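Local structure of glycosaminoglycan xylosylkinase (Hydra vulgaris, 5XOM) at residues 147-152 and 263-268; 279-284 and 290-295. The protein probably phosphorylates xylose in the linker of proteoglycan glycosaminoglycan chains, as a Fam20-family kinase of the secretory pathway with a protein-kinase-like fold. All coordinates share one frame; numbering follows the deposited sequence.

Contact 1 of 2, residues 147-152 and 263-268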
loop_
_atom_site.group_PDB
_atom_site.type_symbol
_atom_site.label_atom_id
_atom_site.label_comp_id
_atom_site.label_asym_id
_atom_site.label_seq_id
_atom_site.Cartn_x
_atom_site.Cartn_y
_atom_site.Cartn_z
ATOM N N PHE A 147 3.714 14.627 -3.598
ATOM C CA PHE A 147 3.948 14.731 -5.036
ATOM C C PHE A 147 4.139 13.351 -5.665
ATOM O O PHE A 147 3.583 13.068 -6.729
ATOM C CB PHE A 147 5.159 15.625 -5.317
ATOM C CG PHE A 147 4.912 17.087 -5.070
ATOM C CD1 PHE A 147 3.778 17.709 -5.567
ATOM C CD2 PHE A 147 5.814 17.842 -4.341
ATOM C CE1 PHE A 147 3.548 19.058 -5.344
ATOM C CE2 PHE A 147 5.592 19.193 -4.117
ATOM C CZ PHE A 147 4.454 19.798 -4.619
ATOM N N TYR A 148 4.935 12.490 -5.024
ATOM C CA TYR A 148 5.192 11.123 -5.485
ATOM C C TYR A 148 5.752 11.086 -6.914
ATOM O O TYR A 148 5.416 10.208 -7.709
ATOM C CB TYR A 148 3.933 10.249 -5.359
ATOM C CG TYR A 148 3.452 10.100 -3.919
ATOM C CD1 TYR A 148 4.172 9.340 -3.002
ATOM C CD2 TYR A 148 2.290 10.726 -3.477
ATOM C CE1 TYR A 148 3.754 9.210 -1.690
ATOM C CE2 TYR A 148 1.863 10.599 -2.160
ATOM C CZ TYR A 148 2.598 9.842 -1.275
ATOM O OH TYR A 148 2.181 9.721 0.030
ATOM N N ARG A 149 6.649 12.023 -7.231
ATOM C CA ARG A 149 7.237 12.162 -8.560
ATOM C C ARG A 149 8.737 11.932 -8.596
ATOM O O ARG A 149 9.369 12.251 -9.614
ATOM C CB ARG A 149 6.952 13.549 -9.115
ATOM C CG ARG A 149 5.517 13.810 -9.125
ATOM C CD ARG A 149 5.133 15.218 -9.439
ATOM N NE ARG A 149 3.780 15.340 -8.940
ATOM C CZ ARG A 149 3.014 16.403 -9.048
ATOM N NH1 ARG A 149 3.422 17.512 -9.676
ATOM N NH2 ARG A 149 1.797 16.348 -8.533
ATOM N N ALA A 150 9.326 11.460 -7.505
ATOM C CA ALA A 150 10.762 11.257 -7.417
ATOM C C ALA A 150 11.086 9.770 -7.344
ATOM O O ALA A 150 10.440 9.046 -6.577
ATOM C CB ALA A 150 11.328 11.971 -6.183
ATOM N N PRO A 151 12.056 9.290 -8.120
ATOM C CA PRO A 151 12.471 7.895 -8.040
ATOM C C PRO A 151 13.109 7.595 -6.631
ATOM O O PRO A 151 13.704 8.493 -6.049
ATOM C CB PRO A 151 13.508 7.730 -9.147
ATOM C CG PRO A 151 13.598 9.022 -9.846
ATOM C CD PRO A 151 12.830 10.061 -9.115
ATOM N N PRO A 152 12.939 6.375 -6.168
ATOM C CA PRO A 152 13.532 6.008 -4.854
ATOM C C PRO A 152 15.037 6.252 -4.780
ATOM O O PRO A 152 15.788 5.981 -5.720
ATOM C CB PRO A 152 13.200 4.514 -4.736
ATOM C CG PRO A 152 11.950 4.332 -5.546
ATOM C CD PRO A 152 11.879 5.441 -6.582
ATOM N N LEU A 263 4.772 22.343 -13.595
ATOM C CA LEU A 263 5.951 23.179 -13.384
ATOM C C LEU A 263 5.788 24.095 -12.180
ATOM O O LEU A 263 6.779 24.431 -11.521
ATOM C CB LEU A 263 6.258 24.014 -14.629
ATOM C CG LEU A 263 6.624 23.270 -15.914
ATOM C CD1 LEU A 263 6.891 24.256 -17.042
ATOM C CD2 LEU A 263 7.825 22.356 -15.700
ATOM N N ILE A 264 4.553 24.485 -11.858
ATOM C CA ILE A 264 4.328 25.292 -10.664
ATOM C C ILE A 264 4.496 24.441 -9.406
ATOM O O ILE A 264 5.121 24.878 -8.430
ATOM C CB ILE A 264 2.951 25.974 -10.741
ATOM C CG1 ILE A 264 2.902 26.905 -11.962
ATOM C CG2 ILE A 264 2.674 26.752 -9.470
ATOM C CD1 ILE A 264 1.560 27.586 -12.210
ATOM N N ASP A 265 3.948 23.217 -9.405
ATOM C CA ASP A 265 4.241 22.256 -8.340
ATOM C C ASP A 265 5.742 22.109 -8.136
ATOM O O ASP A 265 6.249 22.198 -7.011
ATOM C CB ASP A 265 3.649 20.878 -8.668
ATOM C CG ASP A 265 2.155 20.779 -8.396
ATOM O OD1 ASP A 265 1.590 21.676 -7.739
ATOM O OD2 ASP A 265 1.556 19.766 -8.827
ATOM N N THR A 266 6.466 21.848 -9.228
ATOM C CA THR A 266 7.891 21.565 -9.135
ATOM C C THR A 266 8.690 22.803 -8.741
ATOM O O THR A 266 9.755 22.677 -8.123
ATOM C CB THR A 266 8.381 20.969 -10.458
ATOM O OG1 THR A 266 7.727 19.712 -10.675
ATOM C CG2 THR A 266 9.893 20.739 -10.447
ATOM N N SER A 267 8.199 24.002 -9.070
ATOM C CA SER A 267 8.895 25.205 -8.625
ATOM C C SER A 267 8.776 25.383 -7.117
ATOM O O SER A 267 9.715 25.863 -6.473
ATOM C CB SER A 267 8.355 26.437 -9.352
ATOM O OG SER A 267 7.103 26.837 -8.823
ATOM N N ILE A 268 7.646 24.975 -6.537
ATOM C CA ILE A 268 7.500 24.987 -5.085
ATOM C C ILE A 268 8.440 23.969 -4.454
ATOM O O ILE A 268 9.130 24.259 -3.468
ATOM C CB ILE A 268 6.035 24.718 -4.699
ATOM C CG1 ILE A 268 5.158 25.920 -5.058
ATOM C CG2 ILE A 268 5.912 24.368 -3.217
ATOM C CD1 ILE A 268 3.675 25.624 -4.997
HETATM O O HOH W 1 5.555 17.981 -11.632
#
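Arg149 starts with CG anti to its carbonyl carbon (chi1 -56°) and then runs extended as far as NE, a shape that carries its guanidinium across to Asp265 on helix 259-273. The two side chains cross at about a right angle, with the carboxylate and guanidinium planes 51° apart: NH1 of Arg149 gives a hydrogen bond of 3.0 Å to OD2 of Asp265, on the anti lone pair of that oxygen, within a salt bridge. NH2 of Arg149 adds a weak bond to the same OD2. NE of Arg149 turns back to its own segment and binds O of Phe147 at 3.2 Å from above the carbonyl plane, which limits rotation of the group. In this kinase-like fold the pair joins the loop between helix 132-144 and strand 153-159 to a long helix of the Fam20 C-terminal region. One edge atom of the Phe147 ring, CD1, sits over the centre of one guanidinium face of Arg149, 3.8 Å from its plane, while CE1 approaches CG of Asp265 obliquely at 3.8 Å. Asp265 has further partners: Arg322 bridges to OD2 and Thr325 binds OD1, surroundings that would probably favour the ionised carboxylate. Water 1 takes a bond of 2.9 Å from NH1 of Arg149 and also bonds OG1 of Thr266.

Contact 2 of 2, residues 279-284 and 290-295; sequences HHYEYI and SMVIHL
Tyr283 and Val292 face each other as a non-hydrogen-bonded antiparallel pair, and their backbones come so close that the CA atoms stand 4.1 Å apart. On one flank of this pair the strands are fastened by two hydrogen bonds between Ile284 and Met291: N of Ile284 to O of Met291 at 3.0 Å, and N of Met291 to O of Ile284 at 3.1 Å. On the other flank N of Ile293 reaches O of Glu282 at 2.9 Å, fairly straight at 164°. The side chains of Tyr283 and Val292 share a face of the sheet with Tyr281. The Tyr281 and Val292 side chains cross at about a right angle, CG2 of Val292 meeting CD1 of Tyr281 obliquely at 3.8 Å. With CG1 anti to its backbone N (chi1 -179°), Val292 can set both methyls against that ring.

The arrangement is a beta hairpin, strands 280-286 and 289-292, at one side of a three-stranded antiparallel sheet. Helix 259-273 packs on the Val292 face, where Arg259 makes a cation-pi contact with Tyr283 and hydrogen bonds to OH of Tyr281 and OG of Ser290; OH of Tyr281 also bonds OH of Tyr254.

Beyond Ile293 the fit is looser. Water 2 stands between the two segments, accepting from N of Glu282 and donating to O of Ile293 at 2.8 Å. The partly exposed Glu282 and Leu295 meet there through side chains alone: the glutamate, extended beyond CG, lays OE2 obliquely 3.6 Å from CD2 of Leu295, an apolar neighbour that offers the carboxylate no bond.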
loop_
_atom_site.group_PDB
_atom_site.type_symbol
_atom_site.label_atom_id
_atom_site.label_comp_id
_atom_site.label_asym_id
_atom_site.label_seq_id
_atom_site.Cartn_x
_atom_site.Cartn_y
_atom_site.Cartn_z
ATOM N N HIS A 279 17.147 23.763 -15.335
ATOM C CA HIS A 279 17.056 24.524 -16.578
ATOM C C HIS A 279 16.358 23.735 -17.681
ATOM O O HIS A 279 15.721 24.332 -18.557
ATOM C CB HIS A 279 18.452 24.968 -17.030
ATOM C CG HIS A 279 19.471 23.869 -17.034
ATOM N ND1 HIS A 279 19.490 22.873 -17.986
ATOM C CD2 HIS A 279 20.510 23.615 -16.203
ATOM C CE1 HIS A 279 20.493 22.048 -17.738
ATOM N NE2 HIS A 279 21.129 22.476 -16.661
ATOM N N HIS A 280 16.463 22.409 -17.652
ATOM C CA HIS A 280 15.647 21.523 -18.472
ATOM C C HIS A 280 14.855 20.611 -17.549
ATOM O O HIS A 280 15.395 20.099 -16.566
ATOM C CB HIS A 280 16.502 20.669 -19.419
ATOM C CG HIS A 280 17.085 21.430 -20.566
ATOM N ND1 HIS A 280 18.079 22.371 -20.410
ATOM C CD2 HIS A 280 16.816 21.384 -21.893
ATOM C CE1 HIS A 280 18.396 22.875 -21.588
ATOM N NE2 HIS A 280 17.643 22.293 -22.506
ATOM N N TYR A 281 13.578 20.410 -17.854
ATOM C CA TYR A 281 12.764 19.489 -17.079
ATOM C C TYR A 281 12.510 18.221 -17.883
ATOM O O TYR A 281 12.677 18.184 -19.105
ATOM C CB TYR A 281 11.445 20.139 -16.639
ATOM C CG TYR A 281 10.464 20.451 -17.752
ATOM C CD1 TYR A 281 9.515 19.516 -18.148
ATOM C CD2 TYR A 281 10.475 21.683 -18.390
ATOM C CE1 TYR A 281 8.610 19.793 -19.151
ATOM C CE2 TYR A 281 9.571 21.974 -19.399
ATOM C CZ TYR A 281 8.639 21.022 -19.774
ATOM O OH TYR A 281 7.734 21.294 -20.776
ATOM N N GLU A 282 12.120 17.168 -17.171
ATOM C CA GLU A 282 11.898 15.858 -17.761
ATOM C C GLU A 282 10.527 15.344 -17.346
ATOM O O GLU A 282 10.047 15.634 -16.246
ATOM C CB GLU A 282 12.999 14.877 -17.338
ATOM C CG GLU A 282 14.364 15.202 -17.935
ATOM C CD GLU A 282 15.500 14.409 -17.309
ATOM O OE1 GLU A 282 16.035 13.503 -17.982
ATOM O OE2 GLU A 282 15.863 14.692 -16.146
ATOM N N TYR A 283 9.899 14.574 -18.236
ATOM C CA TYR A 283 8.540 14.114 -17.994
ATOM C C TYR A 283 8.331 12.733 -18.599
ATOM O O TYR A 283 9.030 12.336 -19.534
ATOM C CB TYR A 283 7.508 15.110 -18.544
ATOM C CG TYR A 283 7.516 15.310 -20.047
ATOM C CD1 TYR A 283 8.372 16.231 -20.644
ATOM C CD2 TYR A 283 6.634 14.614 -20.864
ATOM C CE1 TYR A 283 8.365 16.432 -22.024
ATOM C CE2 TYR A 283 6.616 14.810 -22.243
ATOM C CZ TYR A 283 7.483 15.717 -22.815
ATOM O OH TYR A 283 7.464 15.905 -24.180
ATOM N N ILE A 284 7.380 11.994 -18.025
ATOM C CA ILE A 284 6.923 10.728 -18.577
ATOM C C ILE A 284 5.593 10.977 -19.273
ATOM O O ILE A 284 4.919 11.983 -19.036
ATOM C CB ILE A 284 6.785 9.625 -17.497
ATOM C CG1 ILE A 284 5.816 10.067 -16.397
ATOM C CG2 ILE A 284 8.153 9.266 -16.921
ATOM C CD1 ILE A 284 5.506 8.979 -15.367
ATOM N N SER A 290 0.514 12.933 -18.925
ATOM C CA SER A 290 1.943 13.160 -18.756
ATOM C C SER A 290 2.192 13.789 -17.389
ATOM O O SER A 290 1.277 14.303 -16.744
ATOM C CB SER A 290 2.510 14.058 -19.865
ATOM O OG SER A 290 2.126 15.410 -19.681
ATOM N N MET A 291 3.446 13.741 -16.947
ATOM C CA MET A 291 3.817 14.332 -15.665
ATOM C C MET A 291 5.290 14.697 -15.649
ATOM O O MET A 291 6.134 13.884 -16.036
ATOM C CB MET A 291 3.511 13.390 -14.494
ATOM C CG MET A 291 3.862 13.988 -13.123
ATOM S SD MET A 291 3.156 13.164 -11.681
ATOM C CE MET A 291 4.197 11.742 -11.598
ATOM N N VAL A 292 5.590 15.912 -15.188
ATOM C CA VAL A 292 6.974 16.310 -14.943
ATOM C C VAL A 292 7.466 15.622 -13.677
ATOM O O VAL A 292 6.804 15.663 -12.632
ATOM C CB VAL A 292 7.080 17.838 -14.818
ATOM C CG1 VAL A 292 8.535 18.273 -14.580
ATOM C CG2 VAL A 292 6.479 18.517 -16.039
ATOM N N ILE A 293 8.623 14.958 -13.767
ATOM C CA ILE A 293 9.120 14.153 -12.659
ATOM C C ILE A 293 10.267 14.887 -11.987
ATOM O O ILE A 293 10.968 15.702 -12.596
ATOM C CB ILE A 293 9.547 12.734 -13.095
ATOM C CG1 ILE A 293 10.616 12.785 -14.190
ATOM C CG2 ILE A 293 8.346 11.919 -13.541
ATOM C CD1 ILE A 293 11.171 11.422 -14.544
ATOM N N HIS A 294 10.456 14.587 -10.702
ATOM C CA HIS A 294 11.514 15.187 -9.890
ATOM C C HIS A 294 12.741 14.291 -9.976
ATOM O O HIS A 294 13.088 13.535 -9.062
ATOM C CB HIS A 294 11.049 15.383 -8.463
ATOM C CG HIS A 294 9.875 16.346 -8.356
ATOM N ND1 HIS A 294 9.006 16.349 -7.263
ATOM C CD2 HIS A 294 9.456 17.324 -9.202
ATOM C CE1 HIS A 294 8.106 17.287 -7.455
ATOM N NE2 HIS A 294 8.359 17.883 -8.615
ATOM N N LEU A 295 13.423 14.389 -11.111
ATOM C CA LEU A 295 14.603 13.584 -11.396
ATOM C C LEU A 295 15.834 14.488 -11.377
ATOM O O LEU A 295 15.792 15.619 -11.876
ATOM C CB LEU A 295 14.430 12.867 -12.740
ATOM C CG LEU A 295 15.580 12.040 -13.284
ATOM C CD1 LEU A 295 15.856 10.929 -12.296
ATOM C CD2 LEU A 295 15.157 11.456 -14.627
HETATM O O HOH W 2 12.220 17.543 -14.239
#

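Overall arrangement
From the N terminus, helix 132-144 leads into residues 147-152, and the chain then passes through strands 153-159 and 205-212 of the five-stranded sheet before contact 1 closes on helix 259-273 with 110 residues between its segments. That helix leads on to strand 280-286, where contact 2 closes a hairpin with only five residues between its segments. The two loops follow in series and neither crosses the other, yet their centres lie only about 8 Å apart. His294 joins them: its N probably bonds O of Arg149, and its NE2 probably bonds OG1 of Thr266. Together the contacts tie the segment entering the five-stranded sheet to helix 259-273 and its hairpin.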